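Hydrazine synthase subunit alpha (Candidatus Kuenenia stuttgartiensis, PDB 5C2V) catalyses, as part of a dimer of alpha-beta-gamma heterotrimers, the condensation of hydroxylamine with ammonia to hydrazine, and binds two c-type hemes. Local coordinates at residues Y446-V454 and D533-L543; A713-R721 and E726-E734. All blocks are in the same frame, centred on the assembly; numbering follows the deposited sequence.

Contact 1: residues Y446-V454 and D533-L543. With HEC (heme c), chain B.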
loop_
_atom_site.group_PDB
_atom_site.type_symbol
_atom_site.label_atom_id
_atom_site.label_comp_id
_atom_site.label_asym_id
_atom_site.label_seq_id
_atom_site.Cartn_x
_atom_site.Cartn_y
_atom_site.Cartn_z
ATOM N N TYR D 446 9.711 -7.625 -4.239
ATOM C CA TYR D 446 9.917 -7.532 -2.796
ATOM C C TYR D 446 10.538 -8.815 -2.238
ATOM O O TYR D 446 10.206 -9.914 -2.683
ATOM C CB TYR D 446 8.595 -7.212 -2.094
ATOM C CG TYR D 446 8.078 -5.825 -2.409
ATOM C CD1 TYR D 446 8.519 -4.718 -1.694
ATOM C CD2 TYR D 446 7.158 -5.620 -3.430
ATOM C CE1 TYR D 446 8.054 -3.448 -1.980
ATOM C CE2 TYR D 446 6.688 -4.353 -3.724
ATOM C CZ TYR D 446 7.139 -3.271 -2.997
ATOM O OH TYR D 446 6.673 -2.010 -3.286
ATOM N N PRO D 447 11.448 -8.673 -1.258
ATOM C CA PRO D 447 12.271 -9.781 -0.754
ATOM C C PRO D 447 11.485 -10.908 -0.085
ATOM O O PRO D 447 11.987 -12.028 -0.010
ATOM C CB PRO D 447 13.191 -9.096 0.264
ATOM C CG PRO D 447 12.448 -7.879 0.685
ATOM C CD PRO D 447 11.733 -7.415 -0.546
ATOM N N HIS D 448 10.277 -10.622 0.391
ATOM C CA HIS D 448 9.470 -11.645 1.049
ATOM C C HIS D 448 8.672 -12.442 0.020
ATOM O O HIS D 448 7.880 -13.316 0.372
ATOM C CB HIS D 448 8.536 -11.020 2.086
ATOM C CG HIS D 448 7.368 -10.296 1.496
ATOM N ND1 HIS D 448 7.466 -9.026 0.967
ATOM C CD2 HIS D 448 6.070 -10.660 1.357
ATOM C CE1 HIS D 448 6.282 -8.642 0.525
ATOM N NE2 HIS D 448 5.419 -9.615 0.750
ATOM N N GLN D 449 8.889 -12.129 -1.253
ATOM C CA GLN D 449 8.228 -12.833 -2.344
ATOM C C GLN D 449 9.237 -13.660 -3.132
ATOM O O GLN D 449 10.426 -13.673 -2.812
ATOM C CB GLN D 449 7.519 -11.844 -3.269
ATOM C CG GLN D 449 6.441 -11.018 -2.589
ATOM C CD GLN D 449 5.944 -9.879 -3.458
ATOM O OE1 GLN D 449 6.688 -9.332 -4.272
ATOM N NE2 GLN D 449 4.677 -9.517 -3.291
ATOM N N LYS D 450 8.759 -14.351 -4.161
ATOM C CA LYS D 450 9.630 -15.164 -5.000
ATOM C C LYS D 450 10.269 -14.324 -6.100
ATOM O O LYS D 450 9.611 -13.493 -6.722
ATOM C CB LYS D 450 8.853 -16.330 -5.615
ATOM C CG LYS D 450 8.319 -17.328 -4.601
ATOM C CD LYS D 450 7.677 -18.521 -5.293
ATOM C CE LYS D 450 7.168 -19.537 -4.285
ATOM N NZ LYS D 450 6.591 -20.736 -4.953
ATOM N N ALA D 451 11.558 -14.543 -6.333
ATOM C CA ALA D 451 12.271 -13.838 -7.389
ATOM C C ALA D 451 12.065 -14.537 -8.726
ATOM O O ALA D 451 12.412 -14.001 -9.780
ATOM C CB ALA D 451 13.745 -13.743 -7.060
ATOM N N LYS D 452 11.480 -15.730 -8.661
ATOM C CA LYS D 452 11.238 -16.566 -9.832
ATOM C C LYS D 452 10.484 -17.821 -9.417
ATOM O O LYS D 452 10.422 -18.151 -8.233
ATOM C CB LYS D 452 12.553 -16.951 -10.516
ATOM C CG LYS D 452 13.521 -17.700 -9.614
ATOM C CD LYS D 452 14.811 -18.038 -10.345
ATOM C CE LYS D 452 15.796 -18.746 -9.428
ATOM N NZ LYS D 452 17.062 -19.095 -10.130
ATOM N N ASN D 453 9.909 -18.516 -10.392
ATOM C CA ASN D 453 9.228 -19.774 -10.121
ATOM C C ASN D 453 10.220 -20.858 -9.724
ATOM O O ASN D 453 11.261 -21.021 -10.360
ATOM C CB ASN D 453 8.421 -20.226 -11.339
ATOM C CG ASN D 453 7.266 -19.296 -11.653
ATOM O OD1 ASN D 453 6.644 -18.734 -10.751
ATOM N ND2 ASN D 453 6.972 -19.129 -12.937
ATOM N N VAL D 454 9.898 -21.592 -8.666
ATOM C CA VAL D 454 10.749 -22.684 -8.217
ATOM C C VAL D 454 9.943 -23.958 -7.995
ATOM O O VAL D 454 8.896 -23.942 -7.348
ATOM C CB VAL D 454 11.501 -22.325 -6.917
ATOM C CG1 VAL D 454 12.721 -21.473 -7.227
ATOM C CG2 VAL D 454 10.575 -21.617 -5.939
ATOM N N ASP D 533 18.782 -21.005 -4.637
ATOM C CA ASP D 533 18.825 -21.689 -5.927
ATOM C C ASP D 533 20.178 -22.361 -6.138
ATOM O O ASP D 533 20.997 -22.417 -5.222
ATOM C CB ASP D 533 18.521 -20.717 -7.076
ATOM C CG ASP D 533 19.445 -19.507 -7.093
ATOM O OD1 ASP D 533 20.464 -19.501 -6.370
ATOM O OD2 ASP D 533 19.148 -18.555 -7.845
ATOM N N ASP D 534 20.415 -22.862 -7.347
ATOM C CA ASP D 534 21.626 -23.629 -7.621
ATOM C C ASP D 534 22.876 -22.754 -7.730
ATOM O O ASP D 534 23.989 -23.270 -7.826
ATOM C CB ASP D 534 21.453 -24.463 -8.896
ATOM C CG ASP D 534 21.198 -23.614 -10.126
ATOM O OD1 ASP D 534 20.597 -22.528 -9.989
ATOM O OD2 ASP D 534 21.591 -24.040 -11.232
ATOM N N LYS D 535 22.697 -21.437 -7.730
ATOM C CA LYS D 535 23.839 -20.528 -7.678
ATOM C C LYS D 535 24.113 -20.024 -6.261
ATOM O O LYS D 535 25.090 -19.310 -6.028
ATOM C CB LYS D 535 23.631 -19.346 -8.626
ATOM C CG LYS D 535 23.710 -19.726 -10.095
ATOM C CD LYS D 535 23.724 -18.504 -10.998
ATOM C CE LYS D 535 23.919 -18.906 -12.450
ATOM N NZ LYS D 535 25.182 -19.675 -12.646
ATOM N N GLY D 536 23.255 -20.400 -5.316
ATOM C CA GLY D 536 23.454 -20.036 -3.923
ATOM C C GLY D 536 22.858 -18.699 -3.522
ATOM O O GLY D 536 23.300 -18.085 -2.552
ATOM N N MET D 537 21.854 -18.246 -4.264
ATOM C CA MET D 537 21.233 -16.951 -3.998
ATOM C C MET D 537 19.811 -17.109 -3.466
ATOM O O MET D 537 19.119 -18.071 -3.800
ATOM C CB MET D 537 21.232 -16.094 -5.266
ATOM C CG MET D 537 22.617 -15.855 -5.846
ATOM S SD MET D 537 22.598 -14.858 -7.347
ATOM C CE MET D 537 21.619 -15.896 -8.427
ATOM N N SER D 538 19.375 -16.160 -2.644
ATOM C CA SER D 538 18.061 -16.249 -2.018
ATOM C C SER D 538 16.937 -15.909 -2.992
ATOM O O SER D 538 16.876 -14.803 -3.530
ATOM C CB SER D 538 17.989 -15.323 -0.801
ATOM O OG SER D 538 16.684 -15.305 -0.250
ATOM N N VAL D 539 16.047 -16.872 -3.209
ATOM C CA VAL D 539 14.859 -16.664 -4.026
ATOM C C VAL D 539 13.768 -15.988 -3.204
ATOM O O VAL D 539 13.068 -15.095 -3.685
ATOM C CB VAL D 539 14.330 -17.996 -4.599
ATOM C CG1 VAL D 539 13.084 -17.758 -5.441
ATOM C CG2 VAL D 539 15.409 -18.680 -5.424
ATOM N N GLN D 540 13.630 -16.425 -1.957
ATOM C CA GLN D 540 12.635 -15.870 -1.050
ATOM C C GLN D 540 13.190 -15.811 0.369
ATOM O O GLN D 540 13.853 -16.743 0.827
ATOM C CB GLN D 540 11.352 -16.705 -1.093
ATOM C CG GLN D 540 10.164 -16.095 -0.365
ATOM C CD GLN D 540 8.881 -16.870 -0.608
ATOM O OE1 GLN D 540 8.875 -17.872 -1.322
ATOM N NE2 GLN D 540 7.786 -16.406 -0.015
ATOM N N THR D 541 12.914 -14.713 1.060
ATOM C CA THR D 541 13.406 -14.524 2.418
ATOM C C THR D 541 12.245 -14.502 3.399
ATOM O O THR D 541 11.223 -13.862 3.149
ATOM C CB THR D 541 14.217 -13.216 2.546
ATOM O OG1 THR D 541 15.304 -13.230 1.613
ATOM C CG2 THR D 541 14.771 -13.058 3.956
ATOM N N ALA D 542 12.399 -15.198 4.519
ATOM C CA ALA D 542 11.383 -15.159 5.555
ATOM C C ALA D 542 11.734 -14.029 6.501
ATOM O O ALA D 542 12.705 -14.117 7.253
ATOM C CB ALA D 542 11.308 -16.482 6.295
ATOM N N LEU D 543 10.934 -12.969 6.475
ATOM C CA LEU D 543 11.252 -11.793 7.265
ATOM C C LEU D 543 10.402 -11.788 8.519
ATOM O O LEU D 543 9.208 -11.482 8.488
ATOM C CB LEU D 543 11.034 -10.518 6.448
ATOM C CG LEU D 543 12.008 -10.319 5.285
ATOM C CD1 LEU D 543 11.606 -9.120 4.442
ATOM C CD2 LEU D 543 13.437 -10.165 5.791
HETATM FE FE HEC B . 7.804 -18.530 7.701
HETATM C CHA HEC B . 6.518 -15.348 8.085
HETATM C CHB HEC B . 7.134 -19.180 10.999
HETATM C CHC HEC B . 9.443 -21.559 7.449
HETATM C CHD HEC B . 8.682 -17.814 4.464
HETATM N NA HEC B . 6.978 -17.466 9.247
HETATM C C1A HEC B . 6.520 -16.164 9.193
HETATM C C2A HEC B . 6.037 -15.801 10.507
HETATM C C3A HEC B . 6.206 -16.852 11.314
HETATM C C4A HEC B . 6.802 -17.923 10.539
HETATM C CMA HEC B . 5.834 -16.922 12.811
HETATM C CAA HEC B . 5.439 -14.430 10.891
HETATM C CBA HEC B . 3.916 -14.502 10.884
HETATM C CGA HEC B . 3.394 -14.692 9.482
HETATM O O1A HEC B . 2.547 -15.598 9.273
HETATM O O2A HEC B . 3.824 -13.942 8.570
HETATM N NB HEC B . 8.336 -20.041 9.031
HETATM C C1B HEC B . 7.704 -20.189 10.253
HETATM C C2B HEC B . 7.741 -21.594 10.604
HETATM C C3B HEC B . 8.380 -22.253 9.636
HETATM C C4B HEC B . 8.767 -21.291 8.621
HETATM C CMB HEC B . 7.153 -22.221 11.887
HETATM C CAB HEC B . 8.637 -23.777 9.614
HETATM C CBB HEC B . 10.153 -24.055 9.723
HETATM N NC HEC B . 8.823 -19.533 6.210
HETATM C C1C HEC B . 9.508 -20.724 6.355
HETATM C C2C HEC B . 10.214 -20.988 5.117
HETATM C C3C HEC B . 10.092 -19.908 4.341
HETATM C C4C HEC B . 9.158 -19.000 4.981
HETATM C CMC HEC B . 11.215 -22.142 4.889
HETATM C CAC HEC B . 10.733 -19.727 2.947
HETATM C CBC HEC B . 11.766 -18.581 3.002
HETATM N ND HEC B . 7.636 -16.840 6.471
HETATM C C1D HEC B . 8.055 -16.799 5.145
HETATM C C2D HEC B . 7.729 -15.508 4.583
HETATM C C3D HEC B . 7.045 -14.739 5.719
HETATM C C4D HEC B . 7.039 -15.641 6.846
HETATM C CMD HEC B . 8.006 -15.025 3.143
HETATM C CAD HEC B . 6.489 -13.300 5.686
HETATM C CBD HEC B . 7.651 -12.331 5.504
HETATM C CGD HEC B . 7.129 -10.924 5.435
HETATM O O1D HEC B . 7.927 -10.017 5.090
HETATM O O2D HEC B . 5.920 -10.711 5.715
HETATM O O HOH W 1 19.939 -17.927 -10.315
#
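Asp533 meets Lys452 through a salt bridge, NZ of Lys452 lying 3.1 Å from OD2 of Asp533 on the anti side of the carboxylate. The extended lysine chain brings its amine to the carboxylate, and the two side chains cross at about a right angle; a water accepts from the amine and donates to the same OD2. The other oxygen, OD1, takes the backbone N of Met537 at 2.8 Å on its syn side, so the carboxylate joins the two segments and also ties down the turn Asp533-Gly536. Further on, Val539 sits where the chain turns a corner. With its CG1 anti to the backbone N (chi1 180°), that methyl packs 4.1 Å from CG1 of Val454, while CG2 meets CE of Lys452, these side chains again crossing at about a right angle. The N of Ala451 makes a weak bond to the carbonyl O of Val539. Gln540 reaches along the loop in an extended conformation: its NE2 donates to the O of His448 at 3.1 Å from above the carbonyl plane, and its OE1 lies beside CG of Lys450. At Thr541 the backbone N donates to the O of Pro447 (3.0 Å), a straighter bond with an N-H...O angle of 154°, whereas its hydroxyl pairs with those of Ser538 and Ser711. CD1 of Leu543 then touches CG of Pro447 at 4.0 Å. The same end of the contact borders a heme: Ala542 CB packs against the porphyrin at C1D, and CB of His448 lies 3.2 Å from propionate atom O1D. Taken together, the loop 446-454 runs beside the edge strand 538-541 of the middle domain's antiparallel sheet and contributes to the pocket of the pentacoordinated c-type heme.

Contact 2: residues A713-R721 and E726-E734. With HEC (heme c), chain C.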
loop_
_atom_site.group_PDB
_atom_site.type_symbol
_atom_site.label_atom_id
_atom_site.label_comp_id
_atom_site.label_asym_id
_atom_site.label_seq_id
_atom_site.Cartn_x
_atom_site.Cartn_y
_atom_site.Cartn_z
ATOM N N ALA D 713 20.016 -10.854 -3.591
ATOM C CA ALA D 713 21.195 -10.655 -4.423
ATOM C C ALA D 713 20.823 -10.914 -5.870
ATOM O O ALA D 713 21.358 -10.304 -6.792
ATOM C CB ALA D 713 22.327 -11.564 -3.984
ATOM N N ILE D 714 19.875 -11.826 -6.044
ATOM C CA ILE D 714 19.425 -12.261 -7.354
ATOM C C ILE D 714 18.699 -11.136 -8.101
ATOM O O ILE D 714 18.607 -11.153 -9.328
ATOM C CB ILE D 714 18.510 -13.498 -7.215
ATOM C CG1 ILE D 714 18.289 -14.186 -8.563
ATOM C CG2 ILE D 714 17.198 -13.122 -6.548
ATOM C CD1 ILE D 714 17.424 -15.425 -8.474
ATOM N N ASN D 715 18.197 -10.154 -7.356
ATOM C CA ASN D 715 17.517 -9.007 -7.951
ATOM C C ASN D 715 18.436 -7.803 -8.145
ATOM O O ASN D 715 18.013 -6.771 -8.665
ATOM C CB ASN D 715 16.318 -8.595 -7.093
ATOM C CG ASN D 715 15.169 -9.576 -7.184
ATOM O OD1 ASN D 715 15.039 -10.310 -8.162
ATOM N ND2 ASN D 715 14.320 -9.585 -6.163
ATOM N N SER D 716 19.690 -7.940 -7.728
ATOM C CA SER D 716 20.625 -6.819 -7.738
ATOM C C SER D 716 21.371 -6.693 -9.065
ATOM O O SER D 716 21.945 -7.664 -9.559
ATOM C CB SER D 716 21.624 -6.958 -6.587
ATOM O OG SER D 716 20.959 -6.931 -5.335
ATOM N N LEU D 717 21.359 -5.487 -9.626
ATOM C CA LEU D 717 22.018 -5.206 -10.899
ATOM C C LEU D 717 23.507 -5.534 -10.837
ATOM O O LEU D 717 24.085 -6.020 -11.811
ATOM C CB LEU D 717 21.810 -3.738 -11.292
ATOM C CG LEU D 717 22.153 -3.295 -12.719
ATOM C CD1 LEU D 717 21.254 -2.144 -13.136
ATOM C CD2 LEU D 717 23.615 -2.885 -12.848
ATOM N N LEU D 718 24.120 -5.259 -9.690
ATOM C CA LEU D 718 25.530 -5.561 -9.475
ATOM C C LEU D 718 25.806 -7.045 -9.685
ATOM O O LEU D 718 26.760 -7.421 -10.366
ATOM C CB LEU D 718 25.961 -5.141 -8.069
ATOM C CG LEU D 718 27.385 -5.510 -7.656
ATOM C CD1 LEU D 718 28.384 -4.853 -8.588
ATOM C CD2 LEU D 718 27.649 -5.114 -6.211
ATOM N N VAL D 719 24.958 -7.882 -9.097
ATOM C CA VAL D 719 25.098 -9.326 -9.215
ATOM C C VAL D 719 24.758 -9.784 -10.631
ATOM O O VAL D 719 25.386 -10.699 -11.166
ATOM C CB VAL D 719 24.202 -10.057 -8.199
ATOM C CG1 VAL D 719 24.401 -11.558 -8.288
ATOM C CG2 VAL D 719 24.502 -9.569 -6.792
ATOM N N TRP D 720 23.763 -9.136 -11.233
ATOM C CA TRP D 720 23.404 -9.387 -12.627
ATOM C C TRP D 720 24.610 -9.203 -13.540
ATOM O O TRP D 720 24.822 -9.981 -14.469
ATOM C CB TRP D 720 22.271 -8.458 -13.071
ATOM C CG TRP D 720 20.895 -8.946 -12.724
ATOM C CD1 TRP D 720 20.464 -9.397 -11.512
ATOM C CD2 TRP D 720 19.764 -9.012 -13.601
ATOM N NE1 TRP D 720 19.137 -9.749 -11.580
ATOM C CE2 TRP D 720 18.683 -9.521 -12.852
ATOM C CE3 TRP D 720 19.559 -8.693 -14.947
ATOM C CZ2 TRP D 720 17.419 -9.720 -13.405
ATOM C CZ3 TRP D 720 18.304 -8.890 -15.493
ATOM C CH2 TRP D 720 17.251 -9.399 -14.723
ATOM N N ARG D 721 25.400 -8.171 -13.263
ATOM C CA ARG D 721 26.580 -7.875 -14.067
ATOM C C ARG D 721 27.754 -8.785 -13.724
ATOM O O ARG D 721 28.503 -9.200 -14.607
ATOM C CB ARG D 721 26.989 -6.411 -13.899
ATOM C CG ARG D 721 26.007 -5.423 -14.505
ATOM C CD ARG D 721 25.655 -5.814 -15.932
ATOM N NE ARG D 721 26.842 -5.984 -16.765
ATOM C CZ ARG D 721 27.431 -5.001 -17.437
ATOM N NH1 ARG D 721 26.944 -3.770 -17.374
ATOM N NH2 ARG D 721 28.508 -5.248 -18.170
ATOM N N GLU D 726 20.699 -12.683 -16.825
ATOM C CA GLU D 726 19.488 -12.247 -16.140
ATOM C C GLU D 726 19.059 -13.339 -15.159
ATOM O O GLU D 726 18.605 -14.417 -15.541
ATOM C CB GLU D 726 18.371 -11.897 -17.139
ATOM C CG GLU D 726 17.959 -12.986 -18.121
ATOM C CD GLU D 726 16.813 -12.544 -19.019
ATOM O OE1 GLU D 726 15.759 -12.139 -18.483
ATOM O OE2 GLU D 726 16.962 -12.608 -20.258
ATOM N N LEU D 727 19.233 -13.036 -13.878
ATOM C CA LEU D 727 19.093 -14.024 -12.817
ATOM C C LEU D 727 17.652 -14.247 -12.362
ATOM O O LEU D 727 17.254 -15.377 -12.082
ATOM C CB LEU D 727 19.968 -13.619 -11.631
ATOM C CG LEU D 727 21.456 -13.564 -11.983
ATOM C CD1 LEU D 727 22.275 -13.031 -10.824
ATOM C CD2 LEU D 727 21.956 -14.939 -12.407
ATOM N N SER D 728 16.875 -13.172 -12.284
ATOM C CA SER D 728 15.514 -13.268 -11.770
ATOM C C SER D 728 14.477 -12.738 -12.752
ATOM O O SER D 728 14.812 -12.292 -13.849
ATOM C CB SER D 728 15.396 -12.516 -10.443
ATOM O OG SER D 728 15.542 -11.121 -10.636
ATOM N N ALA D 729 13.212 -12.791 -12.344
ATOM C CA ALA D 729 12.114 -12.312 -13.173
ATOM C C ALA D 729 11.800 -10.853 -12.866
ATOM O O ALA D 729 10.864 -10.280 -13.421
ATOM C CB ALA D 729 10.879 -13.176 -12.969
ATOM N N ASN D 730 12.583 -10.257 -11.973
ATOM C CA ASN D 730 12.441 -8.838 -11.681
ATOM C C ASN D 730 13.661 -8.070 -12.171
ATOM O O ASN D 730 14.745 -8.174 -11.596
ATOM C CB ASN D 730 12.244 -8.609 -10.182
ATOM C CG ASN D 730 11.156 -9.486 -9.596
ATOM O OD1 ASN D 730 9.967 -9.213 -9.755
ATOM N ND2 ASN D 730 11.562 -10.548 -8.910
ATOM N N ALA D 731 13.475 -7.293 -13.231
ATOM C CA ALA D 731 14.566 -6.519 -13.805
ATOM C C ALA D 731 14.785 -5.242 -13.006
ATOM O O ALA D 731 13.835 -4.507 -12.739
ATOM C CB ALA D 731 14.282 -6.198 -15.263
ATOM N N PRO D 732 16.040 -4.981 -12.613
ATOM C CA PRO D 732 16.367 -3.779 -11.838
ATOM C C PRO D 732 16.056 -2.489 -12.596
ATOM O O PRO D 732 15.644 -1.509 -11.978
ATOM C CB PRO D 732 17.872 -3.922 -11.579
ATOM C CG PRO D 732 18.358 -4.894 -12.603
ATOM C CD PRO D 732 17.220 -5.832 -12.841
ATOM N N ARG D 733 16.246 -2.492 -13.913
ATOM C CA ARG D 733 15.899 -1.331 -14.727
ATOM C C ARG D 733 15.683 -1.712 -16.191
ATOM O O ARG D 733 15.840 -2.874 -16.569
ATOM C CB ARG D 733 16.981 -0.256 -14.614
ATOM C CG ARG D 733 18.283 -0.608 -15.301
ATOM C CD ARG D 733 19.361 0.427 -15.016
ATOM N NE ARG D 733 20.532 0.223 -15.865
ATOM C CZ ARG D 733 21.754 0.657 -15.578
ATOM N NH1 ARG D 733 21.979 1.321 -14.453
ATOM N NH2 ARG D 733 22.754 0.422 -16.416
ATOM N N GLU D 734 15.327 -0.725 -17.008
ATOM C CA GLU D 734 15.015 -0.959 -18.416
ATOM C C GLU D 734 16.266 -1.209 -19.254
ATOM O O GLU D 734 16.312 -2.150 -20.045
ATOM C CB GLU D 734 14.232 0.223 -18.990
ATOM C CG GLU D 734 12.871 0.432 -18.349
ATOM C CD GLU D 734 12.193 1.701 -18.825
ATOM O OE1 GLU D 734 12.904 2.619 -19.282
ATOM O OE2 GLU D 734 10.949 1.779 -18.745
HETATM FE FE HEC C . 32.987 -2.233 -14.098
HETATM C CHA HEC C . 30.343 -0.904 -15.836
HETATM C CHB HEC C . 30.902 -2.985 -11.478
HETATM C CHC HEC C . 35.620 -3.682 -12.384
HETATM C CHD HEC C . 35.176 -1.288 -16.577
HETATM N NA HEC C . 31.005 -1.955 -13.709
HETATM C C1A HEC C . 30.076 -1.453 -14.601
HETATM C C2A HEC C . 28.763 -1.606 -14.006
HETATM C C3A HEC C . 28.913 -2.177 -12.807
HETATM C C4A HEC C . 30.328 -2.411 -12.592
HETATM C CMA HEC C . 27.777 -2.530 -11.822
HETATM C CAA HEC C . 27.424 -1.182 -14.647
HETATM C CBA HEC C . 27.119 0.270 -14.291
HETATM C CGA HEC C . 25.747 0.635 -14.794
HETATM O O1A HEC C . 25.123 1.568 -14.223
HETATM O O2A HEC C . 25.269 -0.013 -15.760
HETATM N NB HEC C . 33.232 -3.110 -12.247
HETATM C C1B HEC C . 32.206 -3.422 -11.375
HETATM C C2B HEC C . 32.745 -4.287 -10.342
HETATM C C3B HEC C . 34.048 -4.469 -10.590
HETATM C C4B HEC C . 34.377 -3.740 -11.796
HETATM C CMB HEC C . 31.946 -4.867 -9.155
HETATM C CAB HEC C . 35.048 -5.317 -9.771
HETATM C CBB HEC C . 34.753 -6.821 -9.969
HETATM N NC HEC C . 35.014 -2.450 -14.419
HETATM C C1C HEC C . 35.918 -3.075 -13.582
HETATM C C2C HEC C . 37.209 -3.091 -14.237
HETATM C C3C HEC C . 37.114 -2.325 -15.332
HETATM C C4C HEC C . 35.714 -1.977 -15.511
HETATM C CMC HEC C . 38.515 -3.555 -13.554
HETATM C CAC HEC C . 38.255 -1.980 -16.321
HETATM C CBC HEC C . 38.778 -3.249 -17.032
HETATM N ND HEC C . 32.782 -1.228 -15.930
HETATM C C1D HEC C . 33.847 -0.990 -16.798
HETATM C C2D HEC C . 33.332 -0.364 -17.994
HETATM C C3D HEC C . 31.816 -0.241 -17.791
HETATM C C4D HEC C . 31.567 -0.801 -16.469
HETATM C CMD HEC C . 34.145 0.079 -19.231
HETATM C CAD HEC C . 30.836 0.387 -18.817
HETATM C CBD HEC C . 29.481 -0.313 -18.928
HETATM C CGD HEC C . 29.626 -1.784 -19.225
HETATM O O1D HEC C . 28.663 -2.542 -18.940
HETATM O O2D HEC C . 30.692 -2.204 -19.743
#
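Trp720 lies between the backbone of Glu726 and the ring of Pro732: CA of Glu726 stands over one face of the indole six-membered ring and CD of Pro732 over the opposite face, each 3.8 Å from the centroid. Both are CH-pi contacts, 17° and 7° off the normal. Leu727 fits against Ile714 and Val719, its CB 3.5 Å from CG1 of Ile714. Beside the indole, the hydroxyl of Ser728 donates to OD1 of Asn715 at 2.7 Å, in the carbonyl plane. NE1 of Trp720 further fixes the ring by donating to the O of Ile714 (2.7 Å), an acceptor near its plane. Farther out, Leu717 packs its CB on Pro732 and lays CD1 over one face of the Arg733 guanidinium. That group bonds both oxygens of one propionate of the C-terminal domain's bis-histidine-coordinated heme c, NH2 of Arg733 lying 2.6 Å from heme O2A. NH1 and NH2 of Arg721 both donate to O1D of the other propionate, NH1 at 2.6 Å, and NH2 is also salt-bridged to Glu724. Leu717 thus supports Arg733, and the two arginines would be expected to offset the propionate charge, probably favouring ionisation.

In the fold
From the N terminus, the chain first lays down the loop 446-454 between strands 428-433 and 461-467; contact 1 closes when the chain returns 79 residues later at 533-543, having built most of the middle-domain sheet. Contact 2 opens afterwards and closes a short loop, the turn and helix of 713-721 being followed after four residues by 726-734, so the two lie in series and neither nests nor crosses. In space they meet, with centres about 12 Å apart: the O of Ala451 probably accepts a hydrogen bond from the N of Ala729 at 2.9 Å, and Ile714 packs on Ala451. This junction joins the middle domain to the cytochrome c region, each contact touching a different heme.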